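Type II secretion ATPase XpsE (Xanthomonas campestris, PDB 2D28) belongs to the GspE family of secretion ATPases, the cytoplasmic motors of type II secretion, and is represented here by its N-terminal domain. Local coordinates at residues Ala55-Cys58 and Ala59-Gly63; Asp141-Ile144 and Glu145-Gly149. The protein carries 1 engineered substitution. All coordinates share one frame; numbering follows the deposited sequence.

Contact 1: residues Ala55-Cys58 and Ala59-Gly63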
ATOM      1  N   ALA A  55       1.440   7.605  -0.127  1.00 11.48           N
ATOM      2  CA  ALA A  55       2.402   6.786   0.645  1.00 12.60           C
ATOM      3  C   ALA A  55       2.812   7.476   1.942  1.00 14.04           C
ATOM      4  O   ALA A  55       2.792   6.883   3.069  1.00 13.74           O
ATOM      5  CB  ALA A  55       3.667   6.465  -0.202  1.00 12.37           C
ATOM      6  N   GLU A  56       3.249   8.733   1.814  1.00 14.55           N
ATOM      7  CA  GLU A  56       3.652   9.495   2.980  1.00 15.93           C
ATOM      8  C   GLU A  56       2.689   9.538   4.137  1.00 15.57           C
ATOM      9  O   GLU A  56       3.055   9.304   5.342  1.00 14.43           O
ATOM     10  CB  GLU A  56       3.909  10.962   2.571  1.00 17.12           C
ATOM     11  CG  GLU A  56       4.508  11.789   3.715  1.00 19.93           C
ATOM     12  CD  GLU A  56       6.028  11.795   3.718  1.00 29.52           C
ATOM     13  OE1 GLU A  56       6.631  10.970   2.951  1.00 30.16           O
ATOM     14  OE2 GLU A  56       6.607  12.639   4.466  1.00 25.56           O
ATOM     15  N   THR A  57       1.443   9.838   3.778  1.00 14.13           N
ATOM     16  CA  THR A  57       0.407   9.997   4.736  1.00 14.23           C
ATOM     17  C   THR A  57       0.000   8.660   5.370  1.00 13.70           C
ATOM     18  O   THR A  57      -0.264   8.614   6.563  1.00 12.37           O
ATOM     19  CB  THR A  57      -0.767  10.715   4.084  1.00 15.29           C
ATOM     20  OG1 THR A  57      -0.232  11.919   3.511  1.00 15.96           O
ATOM     21  CG2 THR A  57      -1.752  11.181   5.190  1.00 16.16           C
ATOM     22  N   CYS A  58      -0.141   7.612   4.544  1.00 13.46           N
ATOM     23  CA  CYS A  58      -0.366   6.263   5.049  1.00 12.91           C
ATOM     24  C   CYS A  58       0.700   5.933   6.108  1.00 13.33           C
ATOM     25  O   CYS A  58       0.390   5.485   7.204  1.00 12.39           O
ATOM     26  CB  CYS A  58      -0.285   5.261   3.899  1.00 12.02           C
ATOM     27  SG  CYS A  58      -1.721   5.259   2.868  1.00 14.82           S
ATOM     28  N   ALA A  59       1.952   6.237   5.822  1.00 14.39           N
ATOM     29  CA  ALA A  59       3.026   5.931   6.739  1.00 15.46           C
ATOM     30  C   ALA A  59       2.953   6.724   8.032  1.00 15.56           C
ATOM     31  O   ALA A  59       3.118   6.148   9.096  1.00 14.85           O
ATOM     32  CB  ALA A  59       4.343   6.156   6.076  1.00 17.43           C
ATOM     33  N   GLU A  60       2.624   8.013   7.954  1.00 16.12           N
ATOM     34  CA  GLU A  60       2.447   8.822   9.142  1.00 16.44           C
ATOM     35  C   GLU A  60       1.353   8.307   9.964  1.00 15.11           C
ATOM     36  O   GLU A  60       1.471   8.302  11.150  1.00 17.09           O
ATOM     37  CB  GLU A  60       2.062  10.285   8.874  1.00 16.93           C
ATOM     38  CG  GLU A  60       3.123  11.125   8.246  1.00 19.03           C
ATOM     39  CD  GLU A  60       2.574  12.459   7.657  1.00 21.59           C
ATOM     40  OE1 GLU A  60       1.329  12.719   7.505  1.00 21.08           O
ATOM     41  OE2 GLU A  60       3.420  13.293   7.393  1.00 19.45           O
ATOM     42  N   VAL A  61       0.216   7.990   9.379  1.00 13.60           N
ATOM     43  CA  VAL A  61      -0.939   7.718  10.202  1.00 13.42           C
ATOM     44  C   VAL A  61      -0.778   6.392  10.873  1.00 13.41           C
ATOM     45  O   VAL A  61      -1.230   6.195  12.043  1.00 14.65           O
ATOM     46  CB  VAL A  61      -2.273   7.777   9.423  1.00 13.10           C
ATOM     47  CG1 VAL A  61      -3.363   7.156  10.189  1.00 11.87           C
ATOM     48  CG2 VAL A  61      -2.600   9.242   9.068  1.00 17.75           C
ATOM     49  N   LEU A  62      -0.137   5.466  10.171  1.00 12.27           N
ATOM     50  CA  LEU A  62      -0.060   4.093  10.660  1.00 11.78           C
ATOM     51  C   LEU A  62       1.279   3.814  11.370  1.00 11.53           C
ATOM     52  O   LEU A  62       1.456   2.741  11.936  1.00 11.04           O
ATOM     53  CB  LEU A  62      -0.332   3.090   9.533  1.00 11.36           C
ATOM     54  CG  LEU A  62      -1.760   3.007   9.002  1.00 14.56           C
ATOM     55  CD1 LEU A  62      -1.739   2.135   7.730  1.00 13.37           C
ATOM     56  CD2 LEU A  62      -2.764   2.449  10.039  1.00 16.76           C
ATOM     57  N   GLY A  63       2.210   4.771  11.368  1.00 11.27           N
ATOM     58  CA  GLY A  63       3.489   4.592  12.024  1.00 10.64           C
ATOM     59  C   GLY A  63       4.389   3.576  11.357  1.00  9.77           C
ATOM     60  O   GLY A  63       5.214   2.965  11.989  1.00 10.54           O
TER
HETATM   61  O   HOH W   1       6.055  12.894   7.106  1.00 27.56           O

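Contact 2: residues Asp141-Ile144 and Glu145-Gly149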
ATOM      1  N   ASP A 141       4.559  -1.658  -8.319  1.00 14.50           N
ATOM      2  CA  ASP A 141       4.173  -2.291  -9.603  1.00 16.51           C
ATOM      3  C   ASP A 141       5.377  -2.634 -10.474  1.00 17.64           C
ATOM      4  O   ASP A 141       5.458  -3.721 -11.005  1.00 17.28           O
ATOM      5  CB  ASP A 141       3.273  -1.369 -10.371  1.00 16.57           C
ATOM      6  CG  ASP A 141       1.951  -1.218  -9.706  1.00 14.89           C
ATOM      7  OD1 ASP A 141       1.564  -2.016  -8.801  1.00 17.44           O
ATOM      8  OD2 ASP A 141       1.243  -0.289 -10.021  1.00 16.96           O
ATOM      9  N   ASP A 142       6.334  -1.709 -10.511  1.00 19.43           N
ATOM     10  CA  ASP A 142       7.550  -1.850 -11.296  1.00 20.91           C
ATOM     11  C   ASP A 142       8.368  -3.018 -10.790  1.00 19.22           C
ATOM     12  O   ASP A 142       8.811  -3.873 -11.557  1.00 19.86           O
ATOM     13  CB  ASP A 142       8.382  -0.564 -11.196  1.00 21.81           C
ATOM     14  CG  ASP A 142       7.876   0.555 -12.083  1.00 24.55           C
ATOM     15  OD1 ASP A 142       6.918   0.417 -12.859  1.00 27.03           O
ATOM     16  OD2 ASP A 142       8.375   1.661 -12.016  1.00 27.63           O
ATOM     17  N   LEU A 143       8.528  -3.131  -9.473  1.00 18.74           N
ATOM     18  CA  LEU A 143       9.277  -4.230  -8.885  1.00 17.22           C
ATOM     19  C   LEU A 143       8.575  -5.560  -9.164  1.00 18.86           C
ATOM     20  O   LEU A 143       9.249  -6.591  -9.480  1.00 16.77           O
ATOM     21  CB  LEU A 143       9.428  -4.100  -7.359  1.00 18.35           C
ATOM     22  CG  LEU A 143      10.249  -5.220  -6.728  1.00 21.54           C
ATOM     23  CD1 LEU A 143      11.690  -4.915  -6.952  1.00 24.64           C
ATOM     24  CD2 LEU A 143       9.947  -5.344  -5.280  1.00 23.34           C
ATOM     25  N   ILE A 144       7.242  -5.595  -9.022  1.00 18.33           N
ATOM     26  CA  ILE A 144       6.517  -6.853  -9.262  1.00 17.89           C
ATOM     27  C   ILE A 144       6.883  -7.338 -10.682  1.00 22.10           C
ATOM     28  O   ILE A 144       7.236  -8.504 -10.816  1.00 24.46           O
ATOM     29  CB  ILE A 144       5.018  -6.717  -9.139  1.00 16.72           C
ATOM     30  CG1 ILE A 144       4.607  -6.469  -7.661  1.00 14.95           C
ATOM     31  CG2 ILE A 144       4.297  -8.009  -9.711  1.00 17.73           C
ATOM     32  CD1 ILE A 144       3.235  -5.828  -7.497  1.00 16.79           C
ATOM     33  N   GLU A 145       6.825  -6.465 -11.675  1.00 24.57           N
ATOM     34  CA  GLU A 145       7.072  -6.843 -13.067  1.00 28.35           C
ATOM     35  C   GLU A 145       8.530  -7.226 -13.339  1.00 29.86           C
ATOM     36  O   GLU A 145       8.807  -8.182 -14.105  1.00 31.41           O
ATOM     37  CB  GLU A 145       6.709  -5.715 -14.029  1.00 29.31           C
ATOM     38  CG  GLU A 145       6.722  -6.105 -15.520  1.00 33.61           C
ATOM     39  CD  GLU A 145       5.946  -7.394 -15.754  1.00 40.77           C
ATOM     40  OE1 GLU A 145       4.724  -7.402 -15.494  1.00 44.19           O
ATOM     41  OE2 GLU A 145       6.564  -8.428 -16.136  1.00 47.47           O
ATOM     42  N   ARG A 146       9.447  -6.450 -12.777  1.00 28.88           N
ATOM     43  CA  ARG A 146      10.861  -6.690 -12.895  1.00 29.61           C
ATOM     44  C   ARG A 146      11.238  -8.015 -12.289  1.00 29.49           C
ATOM     45  O   ARG A 146      11.965  -8.824 -12.881  1.00 29.40           O
ATOM     46  CB  ARG A 146      11.600  -5.539 -12.212  1.00 29.85           C
ATOM     47  CG  ARG A 146      13.057  -5.737 -12.055  1.00 32.98           C
ATOM     48  CD  ARG A 146      13.740  -4.414 -11.856  1.00 37.73           C
ATOM     49  NE  ARG A 146      14.157  -4.245 -10.488  1.00 38.92           N
ATOM     50  CZ  ARG A 146      13.715  -3.349  -9.611  1.00 38.62           C
ATOM     51  NH1 ARG A 146      12.739  -2.460  -9.901  1.00 38.66           N
ATOM     52  NH2 ARG A 146      14.298  -3.343  -8.402  1.00 36.21           N
ATOM     53  N   TRP A 147      10.704  -8.282 -11.113  1.00 27.81           N
ATOM     54  CA  TRP A 147      11.026  -9.497 -10.446  1.00 29.36           C
ATOM     55  C   TRP A 147      10.264 -10.686 -11.060  1.00 31.87           C
ATOM     56  O   TRP A 147      10.779 -11.820 -10.977  1.00 31.08           O
ATOM     57  CB  TRP A 147      10.736  -9.399  -8.958  1.00 27.69           C
ATOM     58  CG  TRP A 147      11.790  -8.752  -8.176  1.00 25.10           C
ATOM     59  CD1 TRP A 147      12.918  -8.090  -8.649  1.00 21.27           C
ATOM     60  CD2 TRP A 147      11.873  -8.721  -6.762  1.00 26.30           C
ATOM     61  NE1 TRP A 147      13.681  -7.670  -7.593  1.00 25.52           N
ATOM     62  CE2 TRP A 147      13.060  -8.043  -6.421  1.00 26.27           C
ATOM     63  CE3 TRP A 147      11.059  -9.216  -5.726  1.00 27.12           C
ATOM     64  CZ2 TRP A 147      13.436  -7.832  -5.096  1.00 27.65           C
ATOM     65  CZ3 TRP A 147      11.433  -9.032  -4.435  1.00 27.34           C
ATOM     66  CH2 TRP A 147      12.616  -8.340  -4.113  1.00 26.44           C
ATOM     67  N   TYR A 148       9.079 -10.434 -11.651  1.00 32.62           N
ATOM     68  CA  TYR A 148       8.208 -11.511 -12.205  1.00 33.50           C
ATOM     69  C   TYR A 148       7.602 -11.144 -13.549  1.00 36.07           C
ATOM     70  O   TYR A 148       7.791 -10.043 -14.039  1.00 38.75           O
ATOM     71  CB  TYR A 148       7.152 -11.957 -11.206  1.00 32.62           C
ATOM     72  CG  TYR A 148       7.669 -12.118  -9.776  1.00 29.20           C
ATOM     73  CD1 TYR A 148       8.548 -13.103  -9.469  1.00 31.79           C
ATOM     74  CD2 TYR A 148       7.248 -11.288  -8.723  1.00 28.82           C
ATOM     75  CE1 TYR A 148       9.030 -13.267  -8.156  1.00 30.33           C
ATOM     76  CE2 TYR A 148       7.748 -11.423  -7.430  1.00 23.40           C
ATOM     77  CZ  TYR A 148       8.629 -12.434  -7.156  1.00 25.17           C
ATOM     78  OH  TYR A 148       9.185 -12.683  -5.914  1.00 24.37           O
ATOM     79  N   GLY A 149       6.939 -12.077 -14.208  1.00 38.43           N
ATOM     80  CA  GLY A 149       6.479 -11.836 -15.582  1.00 40.21           C
ATOM     81  C   GLY A 149       7.486 -11.308 -16.612  1.00 40.46           C
ATOM     82  O   GLY A 149       8.607 -11.851 -16.824  1.00 41.77           O
TER

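Contact 1: residues Ala55-Cys58 and Ala59-Gly63
Ala55-Cys58 and Ala59-Gly63 are consecutive turns at the C-terminal end of helix 51-62, where Ala59, Glu60, Val61 and Leu62 each donate their backbone N-H to the carbonyl four residues earlier, from Ala59 N to Ala55 O at 2.9 Å through to Leu62 N to Cys58 O at 3.0 Å. On the outer side of these turns, the carboxylates of Glu56 and Glu60 come close, OE2 to OE2 at 4.4 Å, with their planes turned 64° apart. A water bridges them, donating to OE2 of Glu56 at 2.7 Å and to OE2 of Glu60 at 2.7 Å, which should ease the repulsion between like charges. Glu60 also has a salt bridge from OE2 to Arg19, so one oxygen serves both the water and the guanidinium. CG of Glu60 lies beside its backbone N (chi1 -69°), 3.4 Å from Glu56 O, and the extended chain reaches outward and leans slightly back toward the preceding turn. Glu60 OE1 lies 4.1 Å from the methyl CG2 of Thr57. Thr57 keeps its hydroxyl beside its own backbone N (chi1 -54°), and OG1 is hydrogen-bonded to Asp53 O and Arg19. Arg19 therefore joins two successive turns, while the Thr57 side chain packs on Ile10, Ala13 and Leu14. Gly63 N makes a weak bond to Ala59 O. This is the C-terminal end of an amphipathic helix, terminated by a glycine of positive phi just beyond it, its buried side facing helix 6-16 and, through Ala55 and Ala59, Val134 of strand 130-134.

Contact 2: residues Asp141-Ile144 and Glu145-Gly149
Leu143 lays its methyl CD1 over the indole of Trp147, one turn further along helix 137-147: the carbon stands 3.5 Å from the centroid of the five-membered ring and 16° off its normal, a CH-pi contact. CD1 of Leu143 also lies over a face of the Arg146 guanidinium, 3.4 Å from Arg146 NH2, so one methyl touches the faces of two flat groups. CG of Leu143 is set anti to the backbone N (chi1 -178°), which carries the branch on toward the next turn, where the second methyl, CD2, meets the six-membered ring at 4.1 Å from Trp147 CE3. Polar bonds outside the helix orient both flat groups. Gly73 O accepts from Trp147 NE1 and from Arg146 NH2, tying indole and guanidinium to one carbonyl, while Pro76 and Pro77 pack on the Trp147 side chain and Leu72, Cys97 and Val99 on Leu143. Backbone bonds hold the turns beneath, among them Trp147 N to Leu143 O at 2.8 Å. The last, Tyr148 N to Ile144 O at 2.8 Å, is more bent, with an N-H...O angle of 131°, as the chain leaves helical geometry at Tyr148. Farther round the helix, Ile144 packs on Leu88 and Leu91, and Glu145 forms a salt bridge with Lys92. These contacts seat the last helix of this N-terminal fragment, within its MshEN region, against strand 96-102, helix 88-94 and the loop around Gly73.

In the fold
From the N terminus, helix 6-16 comes first and later receives helix 51-62, whose final turns form contact 1. The chain then passes through the loop containing Leu66 and Gly73, helix 88-94, then the three strands, with helix 116-126 between the second and third, before helix 137-147 brings it to contact 2. Each contact spans adjoining turns of one helix and closes no long loop; they follow in series, neither nested nor crossed. The centres of contact 1 and contact 2 lie about 24 Å apart, on opposite sides of the chain's centre. Residues 55-63 join helix 6-16 to Val134 of strand 130-134, whereas residues 141-149 pack on strand 96-102, at the sheet's other outer edge.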